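Long-range contacts in probable transcriptional regulator (Rhodococcus jostii, PDB 3ON2), which is of unknown function but, as a TetR-family protein, probably binds cis-regulatory DNA as a transcription factor: residues R89-L93 against I138-A142; A94-V98 against F161-H165; A86-F90 against D190-L196; A101-R105 against A168-A172. All blocks are in the same frame, centred on the assembly; numbering follows the deposited sequence. Where two conformers were deposited one is given.

Contact 1: residues R89-L93 against I138-A142; sequences RFAAL and IVTEA
NH1 of Arg89 and OE1 of Glu141 form a salt bridge 3.0 Å long, with the carboxylate oxygen at the edge of the guanidinium and near its plane. The two planar groups are twisted 48° against each other. Arg89 reaches so far because its chain is extended from CG to NE, and on the way it passes Ile138, whose CD1 lies 3.9 Å from NH1 of Arg89. A long chain with a charged end suits this margin: its methylenes add to the apolar layer while the charge finds its mate at the surface.

Below the ion pair the contact is apolar. The segments belong to helices 86-103 and 122-144, nearly antiparallel at 165°, in the all-helical C-terminal domain of a TetR-type regulator; the axes of the short segments come within 11.4 Å, a gap wide enough for large side chains. Phe90 and Ile138 fill most of it. CG of Phe90 lies anti to the carbonyl carbon (chi1 -79°), which carries the far end of the ring to helix 122-144, where CE1 of Phe90 is 3.8 Å from CG2 of Ile138 and CZ of Phe90 is 3.8 Å from CB of Ala142. The small alanine admits the ring close to the helix backbone, and CZ also comes near CA of Val139. An alanine in place of Phe90 would probably open a gap between the helices and cost Ile138 CG2 and Ala142 CB the ring they pack against. The beta-branched Ile138 serves two neighbours more, its CG1 packing 4.0 Å from CD1 of Leu93 and its side chain touching Val79 of helix 56-81.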
loop_
_atom_site.group_PDB
_atom_site.type_symbol
_atom_site.label_atom_id
_atom_site.label_comp_id
_atom_site.label_asym_id
_atom_site.label_seq_id
_atom_site.Cartn_x
_atom_site.Cartn_y
_atom_site.Cartn_z
ATOM N N ARG A 89 -17.936 -3.409 -2.842
ATOM C CA ARG A 89 -16.631 -2.908 -3.248
ATOM C C ARG A 89 -15.991 -2.074 -2.157
ATOM O O ARG A 89 -14.788 -2.167 -1.949
ATOM C CB ARG A 89 -16.742 -2.045 -4.501
ATOM C CG ARG A 89 -17.047 -2.847 -5.717
ATOM C CD ARG A 89 -17.172 -1.962 -6.938
ATOM N NE ARG A 89 -17.260 -2.819 -8.107
ATOM C CZ ARG A 89 -16.964 -2.452 -9.348
ATOM N NH1 ARG A 89 -16.553 -1.214 -9.628
ATOM N NH2 ARG A 89 -17.091 -3.340 -10.308
ATOM N N PHE A 90 -16.783 -1.218 -1.509
ATOM C CA PHE A 90 -16.274 -0.378 -0.409
ATOM C C PHE A 90 -15.758 -1.263 0.703
ATOM O O PHE A 90 -14.663 -1.050 1.202
ATOM C CB PHE A 90 -17.368 0.536 0.157
ATOM C CG PHE A 90 -17.657 1.779 -0.667
ATOM C CD1 PHE A 90 -17.604 1.767 -2.061
ATOM C CD2 PHE A 90 -18.061 2.948 -0.030
ATOM C CE1 PHE A 90 -17.925 2.904 -2.797
ATOM C CE2 PHE A 90 -18.378 4.097 -0.765
ATOM C CZ PHE A 90 -18.298 4.077 -2.148
ATOM N N ALA A 91 -16.558 -2.257 1.087
ATOM C CA ALA A 91 -16.155 -3.231 2.094
ATOM C C ALA A 91 -14.888 -4.005 1.696
ATOM O O ALA A 91 -13.979 -4.184 2.517
ATOM C CB ALA A 91 -17.314 -4.198 2.426
ATOM N N ALA A 92 -14.810 -4.454 0.447
ATOM C CA ALA A 92 -13.633 -5.205 0.004
ATOM C C ALA A 92 -12.362 -4.364 -0.015
ATOM O O ALA A 92 -11.294 -4.862 0.353
ATOM C CB ALA A 92 -13.856 -5.843 -1.376
ATOM N N LEU A 93 -12.462 -3.114 -0.475
ATOM C CA LEU A 93 -11.298 -2.231 -0.501
ATOM C C LEU A 93 -10.771 -1.987 0.899
ATOM O O LEU A 93 -9.568 -1.967 1.097
ATOM C CB LEU A 93 -11.614 -0.878 -1.141
ATOM C CG LEU A 93 -11.718 -0.865 -2.666
ATOM C CD1 LEU A 93 -12.288 0.472 -3.074
ATOM C CD2 LEU A 93 -10.375 -1.099 -3.374
ATOM N N ILE A 138 -14.000 4.307 -7.791
ATOM C CA ILE A 138 -15.008 3.447 -7.160
ATOM C C ILE A 138 -16.093 4.270 -6.443
ATOM O O ILE A 138 -17.273 3.918 -6.501
ATOM C CB ILE A 138 -14.354 2.499 -6.112
ATOM C CG1 ILE A 138 -13.258 1.611 -6.742
ATOM C CG2 ILE A 138 -15.397 1.677 -5.376
ATOM C CD1 ILE A 138 -13.752 0.374 -7.460
ATOM N N VAL A 139 -15.684 5.336 -5.748
ATOM C CA VAL A 139 -16.635 6.281 -5.108
ATOM C C VAL A 139 -17.470 7.001 -6.189
ATOM O O VAL A 139 -18.690 7.077 -6.072
ATOM C CB VAL A 139 -15.897 7.322 -4.192
ATOM C CG1 VAL A 139 -16.837 8.453 -3.716
ATOM C CG2 VAL A 139 -15.188 6.631 -2.990
ATOM N N THR A 140 -16.805 7.518 -7.227
ATOM C CA THR A 140 -17.484 8.225 -8.338
ATOM C C THR A 140 -18.505 7.311 -9.008
ATOM O O THR A 140 -19.642 7.726 -9.234
ATOM C CB THR A 140 -16.478 8.802 -9.380
ATOM O OG1 THR A 140 -15.533 9.624 -8.701
ATOM C CG2 THR A 140 -17.167 9.696 -10.439
ATOM N N GLU A 141 -18.112 6.070 -9.287
ATOM C CA GLU A 141 -19.018 5.061 -9.866
ATOM C C GLU A 141 -20.195 4.792 -8.946
ATOM O O GLU A 141 -21.315 4.580 -9.414
ATOM C CB GLU A 141 -18.287 3.745 -10.192
ATOM C CG GLU A 141 -17.207 3.868 -11.293
ATOM C CD GLU A 141 -16.420 2.561 -11.568
ATOM O OE1 GLU A 141 -16.682 1.536 -10.898
ATOM O OE2 GLU A 141 -15.528 2.564 -12.465
ATOM N N ALA A 142 -19.953 4.810 -7.639
ATOM C CA ALA A 142 -21.030 4.609 -6.656
ATOM C C ALA A 142 -22.019 5.762 -6.680
ATOM O O ALA A 142 -23.228 5.574 -6.489
ATOM C CB ALA A 142 -20.461 4.432 -5.235
#

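Contact 2: residues A94-V98 against F161-H165; sequences AGAYV and FATFH
Tyr97 leaves helix 86-103 with CG anti to the backbone N (chi1 179°), a torsion that carries the ring across to helix 153-172. Beyond CB, its CD2 passes 4.2 Å from CB of Phe164, and the carbonyl oxygen of Phe164 lies at the ring's edge, near its plane. CE2 of Tyr97 comes next to CA of His165, at 3.7 Å. Toward the tip, CE1, CZ and OH of Tyr97 all lie near CE1 of Phe161, the hydroxyl closest at 3.5 Å; Phe161 turns an edge to the tyrosine face in an offset edge-to-face pair, planes at 90°. OH of Tyr97 shares a 2.8 Å hydrogen bond with ND1 of His165 and is also bonded to OH of Tyr112, so two groups grip it. A phenylalanine in place of Tyr97 would probably leave His165 ND1 and the Tyr112 hydroxyl without this shared partner.

A turn earlier, CB of Ala94 sits almost squarely over the ring of Phe164, 3.5 Å from its centroid in a CH-pi contact; alanine, with just a methyl, can come this near. CG2 of Val98 covers CB of Phe164 at 4.0 Å.

Ala94, Tyr97, Phe161 and Phe164 help line the polyether-occupied pocket of the TetR-type C-terminal domain. The axes of the two short segments cross at -49°; helix 181-196 borders the apolar end through Ser189, helix 56-81 touches Tyr97 through Leu71, and helix 105-115 covers the polar end with Leu108 and Tyr112.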
loop_
_atom_site.group_PDB
_atom_site.type_symbol
_atom_site.label_atom_id
_atom_site.label_comp_id
_atom_site.label_asym_id
_atom_site.label_seq_id
_atom_site.Cartn_x
_atom_site.Cartn_y
_atom_site.Cartn_z
ATOM N N ALA A 94 -11.666 -1.769 1.860
ATOM C CA ALA A 94 -11.236 -1.475 3.231
ATOM C C ALA A 94 -10.476 -2.635 3.823
ATOM O O ALA A 94 -9.395 -2.452 4.348
ATOM C CB ALA A 94 -12.428 -1.138 4.108
ATOM N N GLY A 95 -11.076 -3.817 3.766
ATOM C CA GLY A 95 -10.453 -5.044 4.260
ATOM C C GLY A 95 -9.113 -5.325 3.594
ATOM O O GLY A 95 -8.155 -5.689 4.278
ATOM N N ALA A 96 -9.035 -5.143 2.271
ATOM C CA ALA A 96 -7.761 -5.312 1.550
ATOM C C ALA A 96 -6.697 -4.298 1.954
ATOM O O ALA A 96 -5.506 -4.631 2.032
ATOM C CB ALA A 96 -7.971 -5.248 0.029
ATOM N N TYR A 97 -7.094 -3.055 2.167
ATOM C CA TYR A 97 -6.115 -2.062 2.633
ATOM C C TYR A 97 -5.496 -2.432 3.994
ATOM O O TYR A 97 -4.275 -2.371 4.180
ATOM C CB TYR A 97 -6.710 -0.646 2.723
ATOM C CG TYR A 97 -5.640 0.307 3.230
ATOM C CD1 TYR A 97 -4.648 0.766 2.354
ATOM C CD2 TYR A 97 -5.558 0.665 4.578
ATOM C CE1 TYR A 97 -3.636 1.580 2.785
ATOM C CE2 TYR A 97 -4.526 1.500 5.028
ATOM C CZ TYR A 97 -3.575 1.959 4.117
ATOM O OH TYR A 97 -2.540 2.772 4.486
ATOM N N VAL A 98 -6.356 -2.749 4.959
ATOM C CA VAL A 98 -5.889 -3.065 6.307
ATOM C C VAL A 98 -5.006 -4.317 6.279
ATOM O O VAL A 98 -3.933 -4.325 6.886
ATOM C CB VAL A 98 -7.074 -3.142 7.319
ATOM C CG1 VAL A 98 -6.590 -3.511 8.741
ATOM C CG2 VAL A 98 -7.814 -1.777 7.368
ATOM N N PHE A 161 -9.804 6.654 3.503
ATOM C CA PHE A 161 -8.377 6.364 3.703
ATOM C C PHE A 161 -7.939 6.641 5.147
ATOM O O PHE A 161 -7.284 5.805 5.747
ATOM C CB PHE A 161 -7.528 7.156 2.711
ATOM C CG PHE A 161 -6.030 7.019 2.902
ATOM C CD1 PHE A 161 -5.432 5.787 3.160
ATOM C CD2 PHE A 161 -5.211 8.127 2.717
ATOM C CE1 PHE A 161 -4.043 5.667 3.290
ATOM C CE2 PHE A 161 -3.831 8.035 2.850
ATOM C CZ PHE A 161 -3.237 6.810 3.137
ATOM N N ALA A 162 -8.352 7.782 5.699
ATOM C CA ALA A 162 -8.018 8.143 7.073
ATOM C C ALA A 162 -8.604 7.117 8.031
ATOM O O ALA A 162 -7.936 6.709 8.995
ATOM C CB ALA A 162 -8.541 9.521 7.415
ATOM N N THR A 163 -9.851 6.740 7.783
ATOM C CA THR A 163 -10.514 5.741 8.613
ATOM C C THR A 163 -9.747 4.426 8.651
ATOM O O THR A 163 -9.428 3.925 9.744
ATOM C CB THR A 163 -11.949 5.479 8.163
ATOM O OG1 THR A 163 -12.678 6.715 8.229
ATOM C CG2 THR A 163 -12.614 4.393 9.080
ATOM N N PHE A 164 -9.448 3.868 7.484
ATOM C CA PHE A 164 -8.822 2.540 7.459
ATOM C C PHE A 164 -7.314 2.567 7.705
ATOM O O PHE A 164 -6.767 1.614 8.290
ATOM C CB PHE A 164 -9.316 1.714 6.240
ATOM C CG PHE A 164 -10.797 1.519 6.289
ATOM C CD1 PHE A 164 -11.358 0.628 7.208
ATOM C CD2 PHE A 164 -11.646 2.322 5.530
ATOM C CE1 PHE A 164 -12.736 0.501 7.333
ATOM C CE2 PHE A 164 -13.046 2.182 5.642
ATOM C CZ PHE A 164 -13.570 1.268 6.543
ATOM N N HIS A 165 -6.637 3.650 7.319
ATOM C CA HIS A 165 -5.273 3.827 7.801
ATOM C C HIS A 165 -5.232 4.025 9.329
ATOM O O HIS A 165 -4.286 3.589 9.982
ATOM C CB HIS A 165 -4.541 4.972 7.103
ATOM C CG HIS A 165 -3.073 4.996 7.397
ATOM N ND1 HIS A 165 -2.219 4.000 6.968
ATOM C CD2 HIS A 165 -2.310 5.875 8.091
ATOM C CE1 HIS A 165 -0.996 4.258 7.396
ATOM N NE2 HIS A 165 -1.019 5.397 8.064
#

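Contact 3: residues A86-F90 against D190-L196; sequences ARARF and DTFWRGL
Helices 86-103 and 181-196 run roughly antiparallel here, at 141°, with short axes 10.7 Å apart and Arg87 facing Trp193 at 6.9 Å between their CA atoms. The contact joins the first turns of helix 86-103 to the C-terminal end of helix 181-196, at the surface of the all-helical TetR-type C-terminal domain. Trp193 fills this space. Its indole lies along Arg87: CB of Arg87 stands 3.7 Å from the centroid of the six-membered ring in a CH-pi contact, and the extended chain then follows the ring system outward. The guanidinium, nearly parallel to the indole (planes 12° apart), overhangs its CD1 rim, with NE of Arg87 3.7 Å from CD1 of Trp193. A large flat ring suits a long, straight arginine, because every methylene finds aromatic carbon beneath it.

The ring's far rim works differently. CH2 of Trp193 packs against CB of Ala86, and the edge bearing CE3 and CZ3 points into the face of Phe90, an edge-to-face pair with planes at 83°. CD1 of Leu196 fits against the edge of the same phenylalanine.

At the outer end NH2 of Arg87 makes a 3.1 Å salt bridge with OD1 of Asp190, a weak and bent hydrogen bond. Linked to that oxygen also through a water on NE, the guanidinium is probably restricted in rotation, and the carboxylate of Asp190 probably eases the repulsion between Arg87 and Arg194, whose NE is 5.1 Å from NH2 of Arg87.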
loop_
_atom_site.group_PDB
_atom_site.type_symbol
_atom_site.label_atom_id
_atom_site.label_comp_id
_atom_site.label_asym_id
_atom_site.label_seq_id
_atom_site.Cartn_x
_atom_site.Cartn_y
_atom_site.Cartn_z
ATOM N N ALA A 86 -21.630 -1.292 -5.183
ATOM C CA ALA A 86 -20.793 -0.356 -4.427
ATOM C C ALA A 86 -20.560 -0.769 -2.978
ATOM O O ALA A 86 -19.421 -0.715 -2.502
ATOM C CB ALA A 86 -21.340 1.081 -4.512
ATOM N N ARG A 87 -21.610 -1.187 -2.274
ATOM C CA ARG A 87 -21.444 -1.524 -0.857
ATOM C C ARG A 87 -20.410 -2.630 -0.661
ATOM O O ARG A 87 -19.573 -2.544 0.242
ATOM C CB ARG A 87 -22.771 -1.875 -0.162
ATOM C CG ARG A 87 -22.546 -2.176 1.284
ATOM C CD ARG A 87 -23.781 -2.310 2.126
ATOM N NE ARG A 87 -23.395 -2.190 3.534
ATOM C CZ ARG A 87 -24.254 -2.146 4.557
ATOM N NH1 ARG A 87 -25.568 -2.201 4.326
ATOM N NH2 ARG A 87 -23.801 -2.036 5.808
ATOM N N ALA A 88 -20.457 -3.645 -1.526
ATOM C CA ALA A 88 -19.475 -4.757 -1.524
ATOM C C ALA A 88 -18.054 -4.307 -1.868
ATOM O O ALA A 88 -17.089 -4.770 -1.258
ATOM C CB ALA A 88 -19.908 -5.859 -2.462
ATOM N N ARG A 89 -17.936 -3.409 -2.842
ATOM C CA ARG A 89 -16.631 -2.908 -3.248
ATOM C C ARG A 89 -15.991 -2.074 -2.157
ATOM O O ARG A 89 -14.788 -2.167 -1.949
ATOM C CB ARG A 89 -16.742 -2.045 -4.501
ATOM C CG ARG A 89 -17.047 -2.847 -5.717
ATOM C CD ARG A 89 -17.172 -1.962 -6.938
ATOM N NE ARG A 89 -17.260 -2.819 -8.107
ATOM C CZ ARG A 89 -16.964 -2.452 -9.348
ATOM N NH1 ARG A 89 -16.553 -1.214 -9.628
ATOM N NH2 ARG A 89 -17.091 -3.340 -10.308
ATOM N N PHE A 90 -16.783 -1.218 -1.509
ATOM C CA PHE A 90 -16.274 -0.378 -0.409
ATOM C C PHE A 90 -15.758 -1.263 0.703
ATOM O O PHE A 90 -14.663 -1.050 1.202
ATOM C CB PHE A 90 -17.368 0.536 0.157
ATOM C CG PHE A 90 -17.657 1.779 -0.667
ATOM C CD1 PHE A 90 -17.604 1.767 -2.061
ATOM C CD2 PHE A 90 -18.061 2.948 -0.030
ATOM C CE1 PHE A 90 -17.925 2.904 -2.797
ATOM C CE2 PHE A 90 -18.378 4.097 -0.765
ATOM C CZ PHE A 90 -18.298 4.077 -2.148
ATOM N N ASP A 190 -19.520 -0.369 7.731
ATOM C CA ASP A 190 -20.982 -0.216 7.841
ATOM C C ASP A 190 -21.389 1.217 8.203
ATOM O O ASP A 190 -22.343 1.766 7.646
ATOM C CB ASP A 190 -21.566 -1.193 8.867
ATOM C CG ASP A 190 -21.457 -2.658 8.423
ATOM O OD1 ASP A 190 -21.226 -2.918 7.207
ATOM O OD2 ASP A 190 -21.613 -3.558 9.304
ATOM N N THR A 191 -20.660 1.830 9.132
ATOM C CA THR A 191 -21.006 3.167 9.586
ATOM C C THR A 191 -20.723 4.189 8.469
ATOM O O THR A 191 -21.537 5.082 8.216
ATOM C CB THR A 191 -20.241 3.508 10.886
ATOM O OG1 THR A 191 -20.569 2.523 11.888
ATOM C CG2 THR A 191 -20.623 4.865 11.399
ATOM N N PHE A 192 -19.568 4.050 7.819
ATOM C CA PHE A 192 -19.203 4.855 6.652
ATOM C C PHE A 192 -20.278 4.716 5.565
ATOM O O PHE A 192 -20.798 5.714 5.066
ATOM C CB PHE A 192 -17.833 4.392 6.116
ATOM C CG PHE A 192 -17.231 5.297 5.044
ATOM C CD1 PHE A 192 -16.896 6.619 5.321
ATOM C CD2 PHE A 192 -16.980 4.804 3.766
ATOM C CE1 PHE A 192 -16.316 7.437 4.324
ATOM C CE2 PHE A 192 -16.399 5.608 2.780
ATOM C CZ PHE A 192 -16.071 6.928 3.069
ATOM N N TRP A 193 -20.640 3.484 5.231
ATOM C CA TRP A 193 -21.612 3.260 4.138
ATOM C C TRP A 193 -22.931 3.969 4.475
ATOM O O TRP A 193 -23.488 4.719 3.646
ATOM C CB TRP A 193 -21.840 1.754 3.863
ATOM C CG TRP A 193 -22.880 1.584 2.815
ATOM C CD1 TRP A 193 -24.226 1.345 3.010
ATOM C CD2 TRP A 193 -22.702 1.745 1.405
ATOM N NE1 TRP A 193 -24.877 1.320 1.796
ATOM C CE2 TRP A 193 -23.972 1.568 0.798
ATOM C CE3 TRP A 193 -21.594 2.025 0.593
ATOM C CZ2 TRP A 193 -24.161 1.637 -0.596
ATOM C CZ3 TRP A 193 -21.788 2.105 -0.798
ATOM C CH2 TRP A 193 -23.063 1.894 -1.370
ATOM N N ARG A 194 -23.417 3.753 5.696
ATOM C CA ARG A 194 -24.648 4.409 6.177
ATOM C C ARG A 194 -24.585 5.935 6.142
ATOM O O ARG A 194 -25.574 6.607 5.786
ATOM C CB ARG A 194 -25.002 3.955 7.593
ATOM C CG ARG A 194 -25.596 2.564 7.685
ATOM C CD ARG A 194 -25.955 2.260 9.165
ATOM N NE ARG A 194 -25.415 0.987 9.619
ATOM C CZ ARG A 194 -24.614 0.826 10.678
ATOM N NH1 ARG A 194 -24.246 1.858 11.440
ATOM N NH2 ARG A 194 -24.191 -0.386 10.987
ATOM N N GLY A 195 -23.431 6.487 6.498
ATOM C CA GLY A 195 -23.253 7.941 6.507
ATOM C C GLY A 195 -23.219 8.551 5.113
ATOM O O GLY A 195 -23.472 9.747 4.948
ATOM N N LEU A 196 -22.896 7.735 4.108
ATOM C CA LEU A 196 -22.904 8.208 2.726
ATOM C C LEU A 196 -24.162 7.838 1.967
ATOM O O LEU A 196 -24.510 8.546 1.039
ATOM C CB LEU A 196 -21.719 7.677 1.932
ATOM C CG LEU A 196 -20.310 7.858 2.493
ATOM C CD1 LEU A 196 -19.404 6.945 1.703
ATOM C CD2 LEU A 196 -19.823 9.335 2.439
HETATM O O HOH W 1 -20.608 -2.715 4.386
#

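Contact 4: residues A101-R105 against A168-A172; sequences ALAHR and ATLAA
Leu102 and Ala168 bury the most surface here, followed by Ala172, and they meet near the C-terminal ends of their helices. Both methyls of Leu102 settle against CB of Ala171, with CD1 of Leu102 3.9 Å from CB of Ala171, and CD2 of Leu102 also reaches the carbonyl oxygen of Ala168, at 3.6 Å. With CG anti to the carbonyl carbon (chi1 -61°), the branched end swings over to the facing helix. The small alanine side chains let the leucine lie close to the helix backbone.

Ala168 also turns its methyl to that of Ala101, the CB atoms of Ala101 and Ala168 being 3.7 Å apart. In the conformer described, one of two, the exposed Arg105 comes up to Ala172, its NH1 3.8 Å from CA of Ala172. In this same conformer NE of Arg105 donates to O of Leu102 at 3.1 Å, nearly straight at 164° and onto a carbonyl lone pair, and CD2 of Leu102 lies over one face of the guanidinium, toward the rim; with the second conformer in play, these details are less certain.

Close alanine-to-alanine approach between helices 86-103 and 153-172 is plain helix packing within the C-terminal domain of a TetR-type fold.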
loop_
_atom_site.group_PDB
_atom_site.type_symbol
_atom_site.label_atom_id
_atom_site.label_comp_id
_atom_site.label_asym_id
_atom_site.label_seq_id
_atom_site.Cartn_x
_atom_site.Cartn_y
_atom_site.Cartn_z
ATOM N N ALA A 101 -1.543 -3.337 4.854
ATOM C CA ALA A 101 -0.830 -2.550 5.842
ATOM C C ALA A 101 -0.220 -3.444 6.923
ATOM O O ALA A 101 0.954 -3.276 7.298
ATOM C CB ALA A 101 -1.778 -1.537 6.455
ATOM N N LEU A 102 -0.996 -4.412 7.413
ATOM C CA LEU A 102 -0.517 -5.247 8.500
ATOM C C LEU A 102 0.473 -6.315 8.022
ATOM O O LEU A 102 1.359 -6.736 8.775
ATOM C CB LEU A 102 -1.696 -5.802 9.322
ATOM C CG LEU A 102 -2.591 -4.709 9.996
ATOM C CD1 LEU A 102 -3.781 -5.327 10.751
ATOM C CD2 LEU A 102 -1.779 -3.742 10.957
ATOM N N ALA A 103 0.374 -6.707 6.752
ATOM C CA ALA A 103 1.341 -7.631 6.175
ATOM C C ALA A 103 2.639 -6.979 5.724
ATOM O O ALA A 103 3.617 -7.690 5.488
ATOM C CB ALA A 103 0.744 -8.416 5.026
ATOM N N HIS A 104 2.651 -5.658 5.562
ATOM C CA HIS A 104 3.811 -4.957 5.012
ATOM C C HIS A 104 4.058 -3.673 5.796
ATOM O O HIS A 104 4.109 -2.576 5.223
ATOM C CB HIS A 104 3.559 -4.605 3.543
ATOM C CG HIS A 104 3.187 -5.779 2.701
ATOM N ND1 HIS A 104 4.125 -6.660 2.198
ATOM C CD2 HIS A 104 1.988 -6.208 2.249
ATOM C CE1 HIS A 104 3.516 -7.584 1.474
ATOM N NE2 HIS A 104 2.218 -7.331 1.485
ATOM N N ARG A 105 4.227 -3.813 7.103
ATOM C CA ARG A 105 4.289 -2.649 7.994
ATOM C C ARG A 105 5.471 -1.723 7.744
ATOM O O ARG A 105 5.286 -0.510 7.649
ATOM C CB ARG A 105 4.263 -3.104 9.452
ATOM C CG ARG A 105 3.046 -3.934 9.756
ATOM C CD ARG A 105 2.885 -4.218 11.234
ATOM N NE ARG A 105 1.926 -5.301 11.437
ATOM C CZ ARG A 105 1.503 -5.689 12.633
ATOM N NH1 ARG A 105 1.977 -5.094 13.715
ATOM N NH2 ARG A 105 0.639 -6.681 12.745
ATOM N N ALA A 168 -5.544 0.479 10.805
ATOM C CA ALA A 168 -4.254 -0.210 10.653
ATOM C C ALA A 168 -3.187 0.334 11.637
ATOM O O ALA A 168 -2.414 -0.437 12.232
ATOM C CB ALA A 168 -3.768 -0.138 9.195
ATOM N N THR A 169 -3.176 1.656 11.824
ATOM C CA THR A 169 -2.275 2.316 12.761
ATOM C C THR A 169 -2.549 1.876 14.224
ATOM O O THR A 169 -1.604 1.516 14.977
ATOM C CB THR A 169 -2.357 3.857 12.602
ATOM O OG1 THR A 169 -1.995 4.216 11.263
ATOM C CG2 THR A 169 -1.421 4.570 13.586
ATOM N N LEU A 170 -3.824 1.840 14.612
ATOM C CA LEU A 170 -4.188 1.379 15.949
ATOM C C LEU A 170 -3.767 -0.074 16.134
ATOM O O LEU A 170 -3.243 -0.445 17.199
ATOM C CB LEU A 170 -5.707 1.535 16.240
ATOM C CG LEU A 170 -6.322 2.951 16.356
ATOM C CD1 LEU A 170 -7.709 2.966 17.055
ATOM C CD2 LEU A 170 -5.387 3.902 17.078
ATOM N N ALA A 171 -3.993 -0.889 15.109
ATOM C CA ALA A 171 -3.690 -2.311 15.185
ATOM C C ALA A 171 -2.181 -2.506 15.331
ATOM O O ALA A 171 -1.723 -3.229 16.228
ATOM C CB ALA A 171 -4.271 -3.071 13.956
ATOM N N ALA A 172 -1.396 -1.799 14.516
ATOM C CA ALA A 172 0.065 -1.916 14.592
ATOM C C ALA A 172 0.604 -1.423 15.941
ATOM O O ALA A 172 1.689 -1.856 16.378
ATOM C CB ALA A 172 0.728 -1.155 13.450
#

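All four contacts spring from helix 86-103, which meets helix 122-144 in contact 1, helix 153-172 in contacts 2 and 4, and helix 181-196 in contact 3. Contacts 1 and 3 are the nearest pair, with centres about 8 Å apart; they share Arg89 and Phe90 and touch where CB of Ala142 lies 3.5 Å from CB of Ala86. Contact 2 follows about 12 Å from contact 1, and contact 4 another 10 Å beyond contact 2. The side chains of Val139, Phe161 and Phe90, from contacts 1, 2 and 3, each come within about 4 Å of a bound polyether, probably from the crystallisation liquor, which may mark the domain's ligand pocket.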